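Local atomic coordinates of CBS domain containing membrane protein (Sphaerobacter thermophilus, PDB entry 4ESY), a protein that is of uncertain function but carries a C-terminal pair of CBS domains, modules that in relatives often bind adenosyl nucleotides and regulate the attached protein. Residues V29-A41 / E100-T112. Residues are numbered along the deposited sequence; the frame is centred on the assembly and turned at random. Where two conformers were deposited one is given.
Sequences VTVREDDTLDAVA and ETGRKLTASAVMT
Leu37 and Leu105 meet twice, once through their backbones and once through their side chains, in a contact where peptide groups supply most of the donors and acceptors. The carbonyl of Asp35 receives the amide of Ala107 almost head-on, with N to O 2.9 Å and a C=O...N angle of 175°. Two residues further on from Asp35 and two back from Ala107, Leu37 N donates to Leu105 O at 3.0 Å, and the two bonds flank a single beta bridge between Thr36 and Thr106. Thr36 is also the N-cap of helix 37-46, whose first-turn amides have no acceptor within the helix; Gly102 O, from helix 92-102, takes one of them, Asp38 N, from above its carbonyl plane at 3.1 Å. At the other end Glu33 O accepts Ser108 N in its carbonyl plane, on a lone pair, while a second approach by Ser108 OG is weak and doubtful. With CG anti to its carbonyl carbon (chi1 -70°), Leu37 sends CD1 to Leu105 CB and CD2 to Val110 CG2, both at 3.9 Å. Shortening Leu37 to alanine would probably open a gap beside Leu105 and Val110. Ala107 CB, 4.1 Å from Val40 CG2, adds a smaller apolar patch, while Arg103 NH2 forms a salt bridge with Glu96 OE2. Such a short backbone bridge, tying the loop after strand 31-32 and the start of helix 37-46 to the turn between helix 92-102 and the short helix 107-110, is consistent with the tandem CBS-pair (Bateman) fold.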
ATOM      1  N   VAL B  29       0.530  16.296  -0.802  1.00 27.73           N
ATOM      2  CA  VAL B  29      -0.811  16.814  -0.664  1.00 27.44           C
ATOM      3  C   VAL B  29      -1.149  16.755   0.819  1.00 25.84           C
ATOM      4  O   VAL B  29      -1.023  15.715   1.431  1.00 28.84           O
ATOM      5  CB  VAL B  29      -1.819  15.983  -1.474  1.00 29.23           C
ATOM      6  CG1 VAL B  29      -3.193  16.551  -1.286  1.00 26.28           C
ATOM      7  CG2 VAL B  29      -1.432  15.955  -2.967  1.00 32.32           C
ATOM      8  N   THR B  30      -1.516  17.876   1.412  1.00 23.90           N
ATOM      9  CA  THR B  30      -1.834  17.889   2.824  1.00 24.01           C
ATOM     10  C   THR B  30      -3.321  18.194   3.014  1.00 23.95           C
ATOM     11  O   THR B  30      -3.974  18.650   2.071  1.00 23.13           O
ATOM     12  CB  THR B  30      -1.018  18.952   3.584  1.00 24.89           C
ATOM     13  OG1 THR B  30      -1.469  20.257   3.198  1.00 25.04           O
ATOM     14  CG2 THR B  30       0.467  18.810   3.308  1.00 22.99           C
ATOM     15  N   VAL B  31      -3.838  17.942   4.227  1.00 19.26           N
ATOM     16  CA  VAL B  31      -5.164  18.391   4.614  1.00 20.19           C
ATOM     17  C   VAL B  31      -5.058  19.200   5.916  1.00 21.00           C
ATOM     18  O   VAL B  31      -4.058  19.089   6.661  1.00 19.14           O
ATOM     19  CB  VAL B  31      -6.161  17.173   4.828  1.00 23.79           C
ATOM     20  CG1 VAL B  31      -6.337  16.335   3.525  1.00 19.20           C
ATOM     21  CG2 VAL B  31      -5.709  16.303   5.949  1.00 20.82           C
ATOM     22  N   ARG B  32      -6.085  20.005   6.201  1.00 19.94           N
ATOM     23  CA  ARG B  32      -6.087  20.836   7.396  1.00 21.85           C
ATOM     24  C   ARG B  32      -6.772  20.078   8.500  1.00 22.52           C
ATOM     25  O   ARG B  32      -7.717  19.305   8.261  1.00 21.10           O
ATOM     26  CB  ARG B  32      -6.835  22.157   7.137  1.00 22.11           C
ATOM     27  CG  ARG B  32      -6.138  23.076   6.136  1.00 21.80           C
ATOM     28  CD  ARG B  32      -5.170  23.974   6.909  1.00 24.86           C
ATOM     29  NE  ARG B  32      -4.515  24.967   6.075  1.00 26.57           N
ATOM     30  CZ  ARG B  32      -4.988  26.183   5.816  1.00 24.30           C
ATOM     31  NH1 ARG B  32      -6.151  26.595   6.311  1.00 22.44           N
ATOM     32  NH2 ARG B  32      -4.282  26.988   5.030  1.00 24.51           N
ATOM     33  N   GLU B  33      -6.331  20.321   9.728  1.00 22.41           N
ATOM     34  CA  GLU B  33      -6.911  19.603  10.846  1.00 21.42           C
ATOM     35  C   GLU B  33      -8.399  19.895  11.002  1.00 22.97           C
ATOM     36  O   GLU B  33      -9.115  19.084  11.558  1.00 21.96           O
ATOM     37  CB  GLU B  33      -6.163  19.904  12.146  1.00 20.66           C
ATOM     38  CG  GLU B  33      -6.298  21.334  12.555  1.00 22.79           C
ATOM     39  CD  GLU B  33      -5.454  21.670  13.812  1.00 40.80           C
ATOM     40  OE1 GLU B  33      -5.176  20.754  14.623  1.00 41.49           O
ATOM     41  OE2 GLU B  33      -5.084  22.851  13.981  1.00 40.26           O
ATOM     42  N   ASP B  34      -8.852  21.046  10.515  1.00 25.14           N
ATOM     43  CA  ASP B  34     -10.273  21.405  10.589  1.00 27.44           C
ATOM     44  C   ASP B  34     -11.078  20.955   9.360  1.00 25.26           C
ATOM     45  O   ASP B  34     -12.242  21.249   9.280  1.00 25.13           O
ATOM     46  CB  ASP B  34     -10.470  22.932  10.686  1.00 34.73           C
ATOM     47  CG  ASP B  34      -9.843  23.560  11.927  1.00 41.18           C
ATOM     48  OD1 ASP B  34      -9.404  22.850  12.854  1.00 42.23           O
ATOM     49  OD2 ASP B  34      -9.801  24.811  11.971  1.00 45.87           O
ATOM     50  N   ASP B  35     -10.464  20.302   8.375  1.00 23.82           N
ATOM     51  CA  ASP B  35     -11.232  19.790   7.216  1.00 21.64           C
ATOM     52  C   ASP B  35     -12.157  18.670   7.665  1.00 23.43           C
ATOM     53  O   ASP B  35     -11.751  17.827   8.456  1.00 21.11           O
ATOM     54  CB  ASP B  35     -10.317  19.223   6.131  1.00 18.89           C
ATOM     55  CG  ASP B  35      -9.566  20.319   5.331  1.00 24.07           C
ATOM     56  OD1 ASP B  35      -9.917  21.541   5.437  1.00 25.34           O
ATOM     57  OD2 ASP B  35      -8.595  19.947   4.622  1.00 24.78           O
ATOM     58  N   THR B  36     -13.394  18.658   7.164  1.00 24.54           N
ATOM     59  CA  THR B  36     -14.335  17.567   7.488  1.00 23.94           C
ATOM     60  C   THR B  36     -13.882  16.285   6.777  1.00 21.09           C
ATOM     61  O   THR B  36     -13.121  16.310   5.796  1.00 21.66           O
ATOM     62  CB  THR B  36     -15.818  17.927   7.090  1.00 26.88           C
ATOM     63  OG1 THR B  36     -15.883  18.129   5.680  1.00 31.43           O
ATOM     64  CG2 THR B  36     -16.267  19.196   7.767  1.00 27.75           C
ATOM     65  N   LEU B  37     -14.321  15.143   7.270  1.00 22.86           N
ATOM     66  CA  LEU B  37     -13.840  13.872   6.719  1.00 23.47           C
ATOM     67  C   LEU B  37     -14.326  13.740   5.277  1.00 26.28           C
ATOM     68  O   LEU B  37     -13.678  13.120   4.459  1.00 21.54           O
ATOM     69  CB  LEU B  37     -14.279  12.692   7.597  1.00 25.05           C
ATOM     70  CG  LEU B  37     -13.572  12.632   8.962  1.00 24.95           C
ATOM     71  CD1 LEU B  37     -13.901  11.342   9.685  1.00 24.95           C
ATOM     72  CD2 LEU B  37     -12.037  12.793   8.787  1.00 24.57           C
ATOM     73  N   ASP B  38     -15.470  14.354   4.987  0.53 27.70           N
ATOM     74  CA  ASP B  38     -16.012  14.410   3.632  0.53 29.44           C
ATOM     75  C   ASP B  38     -15.019  15.080   2.658  0.53 28.33           C
ATOM     76  O   ASP B  38     -14.779  14.572   1.562  0.53 29.45           O
ATOM     77  CB  ASP B  38     -17.396  15.089   3.665  0.53 32.95           C
ATOM     78  CG  ASP B  38     -17.545  16.218   2.667  0.53 36.17           C
ATOM     79  OD1 ASP B  38     -17.842  17.358   3.097  0.53 38.89           O
ATOM     80  OD2 ASP B  38     -17.407  15.968   1.446  0.53 39.66           O
ATOM     81  N   ALA B  39     -14.425  16.196   3.073  1.00 23.77           N
ATOM     82  CA  ALA B  39     -13.418  16.882   2.271  1.00 22.16           C
ATOM     83  C   ALA B  39     -12.092  16.094   2.202  1.00 19.84           C
ATOM     84  O   ALA B  39     -11.450  16.005   1.152  1.00 20.30           O
ATOM     85  CB  ALA B  39     -13.152  18.297   2.837  1.00 19.88           C
ATOM     86  N   VAL B  40     -11.664  15.569   3.327  1.00 18.96           N
ATOM     87  CA  VAL B  40     -10.457  14.736   3.334  1.00 20.19           C
ATOM     88  C   VAL B  40     -10.593  13.559   2.332  1.00 19.92           C
ATOM     89  O   VAL B  40      -9.658  13.268   1.587  1.00 21.64           O
ATOM     90  CB  VAL B  40     -10.172  14.173   4.733  1.00 21.37           C
ATOM     91  CG1 VAL B  40      -9.040  13.110   4.690  1.00 19.00           C
ATOM     92  CG2 VAL B  40      -9.873  15.340   5.731  1.00 22.16           C
ATOM     93  N   ALA B  41     -11.739  12.894   2.354  1.00 20.95           N
ATOM     94  CA  ALA B  41     -11.983  11.758   1.453  1.00 24.84           C
ATOM     95  C   ALA B  41     -11.869  12.221   0.005  1.00 25.89           C
ATOM     96  O   ALA B  41     -11.157  11.616  -0.798  1.00 24.33           O
ATOM     97  CB  ALA B  41     -13.348  11.086   1.716  1.00 25.95           C
ATOM     98  N   GLU B 100     -23.668  11.907   6.844  0.60 33.37           N
ATOM     99  CA  GLU B 100     -23.936  12.993   7.787  0.60 35.79           C
ATOM    100  C   GLU B 100     -22.776  13.094   8.797  0.60 33.17           C
ATOM    101  O   GLU B 100     -22.241  14.169   9.065  0.60 32.45           O
ATOM    102  CB  GLU B 100     -25.272  12.750   8.522  0.60 38.72           C
ATOM    103  CG  GLU B 100     -26.517  12.773   7.636  0.60 41.38           C
ATOM    104  CD  GLU B 100     -27.799  12.225   8.327  0.60 53.07           C
ATOM    105  OE1 GLU B 100     -28.844  12.089   7.644  0.60 53.58           O
ATOM    106  OE2 GLU B 100     -27.770  11.927   9.544  0.60 53.21           O
ATOM    107  N   THR B 101     -22.387  11.953   9.344  1.00 32.14           N
ATOM    108  CA  THR B 101     -21.297  11.882  10.297  1.00 31.73           C
ATOM    109  C   THR B 101     -19.985  12.377   9.678  1.00 29.20           C
ATOM    110  O   THR B 101     -19.223  13.079  10.332  1.00 31.21           O
ATOM    111  CB  THR B 101     -21.134  10.445  10.831  1.00 34.40           C
ATOM    112  OG1 THR B 101     -22.310  10.095  11.585  1.00 38.89           O
ATOM    113  CG2 THR B 101     -19.912  10.356  11.768  1.00 33.04           C
ATOM    114  N   GLY B 102     -19.742  12.043   8.411  1.00 25.12           N
ATOM    115  CA  GLY B 102     -18.506  12.430   7.762  1.00 24.91           C
ATOM    116  C   GLY B 102     -18.423  13.933   7.550  1.00 27.05           C
ATOM    117  O   GLY B 102     -17.339  14.473   7.517  1.00 25.56           O
ATOM    118  N   ARG B 103     -19.573  14.591   7.393  1.00 27.90           N
ATOM    119  CA  ARG B 103     -19.628  16.018   7.182  1.00 26.28           C
ATOM    120  C   ARG B 103     -19.490  16.737   8.519  1.00 29.48           C
ATOM    121  O   ARG B 103     -19.361  17.955   8.558  1.00 30.67           O
ATOM    122  CB  ARG B 103     -20.949  16.431   6.499  1.00 32.30           C
ATOM    123  CG  ARG B 103     -21.116  15.941   5.047  1.00 34.60           C
ATOM    124  CD  ARG B 103     -22.305  16.593   4.336  1.00 36.54           C
ATOM    125  NE  ARG B 103     -23.561  15.998   4.753  1.00 37.69           N
ATOM    126  CZ  ARG B 103     -24.161  14.991   4.117  1.00 38.89           C
ATOM    127  NH1 ARG B 103     -23.623  14.455   3.027  1.00 39.25           N
ATOM    128  NH2 ARG B 103     -25.298  14.506   4.578  1.00 38.29           N
ATOM    129  N   LYS B 104     -19.516  15.994   9.615  0.67 29.53           N
ATOM    130  CA  LYS B 104     -19.411  16.645  10.921  0.67 32.07           C
ATOM    131  C   LYS B 104     -18.038  16.470  11.570  0.67 31.22           C
ATOM    132  O   LYS B 104     -17.499  17.406  12.139  0.67 33.71           O
ATOM    133  CB  LYS B 104     -20.509  16.168  11.873  0.67 33.74           C
ATOM    134  CG  LYS B 104     -21.906  16.677  11.526  0.67 38.71           C
ATOM    135  CD  LYS B 104     -22.946  16.066  12.461  0.67 42.29           C
ATOM    136  CE  LYS B 104     -24.285  16.829  12.413  0.67 46.13           C
ATOM    137  NZ  LYS B 104     -25.388  15.949  11.916  0.67 46.86           N
ATOM    138  N   LEU B 105     -17.487  15.269  11.504  1.00 28.97           N
ATOM    139  CA  LEU B 105     -16.174  15.006  12.083  1.00 28.26           C
ATOM    140  C   LEU B 105     -15.068  15.643  11.245  1.00 27.72           C
ATOM    141  O   LEU B 105     -15.205  15.782  10.014  1.00 25.66           O
ATOM    142  CB  LEU B 105     -15.922  13.498  12.173  1.00 27.80           C
ATOM    143  CG  LEU B 105     -16.834  12.661  13.097  1.00 32.03           C
ATOM    144  CD1 LEU B 105     -16.238  11.263  13.276  1.00 32.19           C
ATOM    145  CD2 LEU B 105     -17.040  13.313  14.455  1.00 32.56           C
ATOM    146  N   THR B 106     -13.957  15.983  11.888  1.00 26.44           N
ATOM    147  CA  THR B 106     -12.844  16.576  11.153  1.00 25.16           C
ATOM    148  C   THR B 106     -11.602  15.696  11.220  1.00 25.12           C
ATOM    149  O   THR B 106     -11.533  14.757  12.017  1.00 25.30           O
ATOM    150  CB  THR B 106     -12.466  17.940  11.735  1.00 26.65           C
ATOM    151  OG1 THR B 106     -12.127  17.772  13.118  1.00 29.13           O
ATOM    152  CG2 THR B 106     -13.624  18.911  11.597  1.00 27.34           C
ATOM    153  N   ALA B 107     -10.609  16.023  10.393  1.00 23.27           N
ATOM    154  CA  ALA B 107      -9.366  15.277  10.400  1.00 22.23           C
ATOM    155  C   ALA B 107      -8.784  15.143  11.781  1.00 23.48           C
ATOM    156  O   ALA B 107      -8.241  14.088  12.110  1.00 26.52           O
ATOM    157  CB  ALA B 107      -8.333  15.929   9.488  1.00 20.47           C
ATOM    158  N   SER B 108      -8.858  16.212  12.571  0.51 25.43           N
ATOM    159  CA  SER B 108      -8.217  16.237  13.896  0.51 28.08           C
ATOM    160  C   SER B 108      -8.820  15.201  14.853  0.51 28.94           C
ATOM    161  O   SER B 108      -8.164  14.736  15.779  0.51 29.61           O
ATOM    162  CB  SER B 108      -8.309  17.632  14.511  0.51 30.19           C
ATOM    163  OG  SER B 108      -9.657  18.047  14.611  0.51 31.10           O
ATOM    164  N   ALA B 109     -10.064  14.823  14.604  1.00 28.64           N
ATOM    165  CA  ALA B 109     -10.738  13.883  15.468  1.00 30.09           C
ATOM    166  C   ALA B 109     -10.307  12.450  15.215  1.00 30.20           C
ATOM    167  O   ALA B 109     -10.422  11.615  16.115  1.00 31.87           O
ATOM    168  CB  ALA B 109     -12.233  14.044  15.345  1.00 30.07           C
ATOM    169  N   VAL B 110      -9.794  12.148  14.015  1.00 26.75           N
ATOM    170  CA  VAL B 110      -9.284  10.805  13.784  1.00 21.04           C
ATOM    171  C   VAL B 110      -7.771  10.678  13.494  1.00 23.61           C
ATOM    172  O   VAL B 110      -7.262   9.573  13.439  1.00 27.10           O
ATOM    173  CB  VAL B 110     -10.097  10.065  12.660  1.00 24.03           C
ATOM    174  CG1 VAL B 110     -11.618   9.991  13.026  1.00 23.17           C
ATOM    175  CG2 VAL B 110      -9.886  10.730  11.308  1.00 22.42           C
HETATM  176  N   MSE B 111      -7.055  11.779  13.273  1.00 25.75           N
HETATM  177  CA  MSE B 111      -5.650  11.651  12.887  1.00 24.36           C
HETATM  178  C   MSE B 111      -4.774  11.019  13.988  1.00 27.09           C
HETATM  179  O   MSE B 111      -5.132  10.968  15.186  1.00 27.60           O
HETATM  180  CB  MSE B 111      -5.081  13.006  12.471  1.00 23.93           C
HETATM  181  CG  MSE B 111      -4.969  13.889  13.685  1.00 27.93           C
HETATM  182 SE   MSE B 111      -4.399  15.682  13.289  0.92 25.76          SE
HETATM  183  CE  MSE B 111      -3.978  16.213  15.131  1.00 41.15           C
ATOM    184  N   THR B 112      -3.615  10.520  13.595  1.00 26.57           N
ATOM    185  CA  THR B 112      -2.672  10.046  14.604  1.00 30.95           C
ATOM    186  C   THR B 112      -1.449  10.969  14.699  1.00 33.19           C
ATOM    187  O   THR B 112      -1.158  11.744  13.780  1.00 26.06           O
ATOM    188  CB  THR B 112      -2.222   8.596  14.338  1.00 34.96           C
ATOM    189  OG1 THR B 112      -1.639   8.517  13.040  1.00 38.11           O
ATOM    190  CG2 THR B 112      -3.400   7.633  14.384  1.00 37.21           C
TER
HETATM  191  O   HOH W   1     -11.111  20.223  14.276  1.00 39.20           O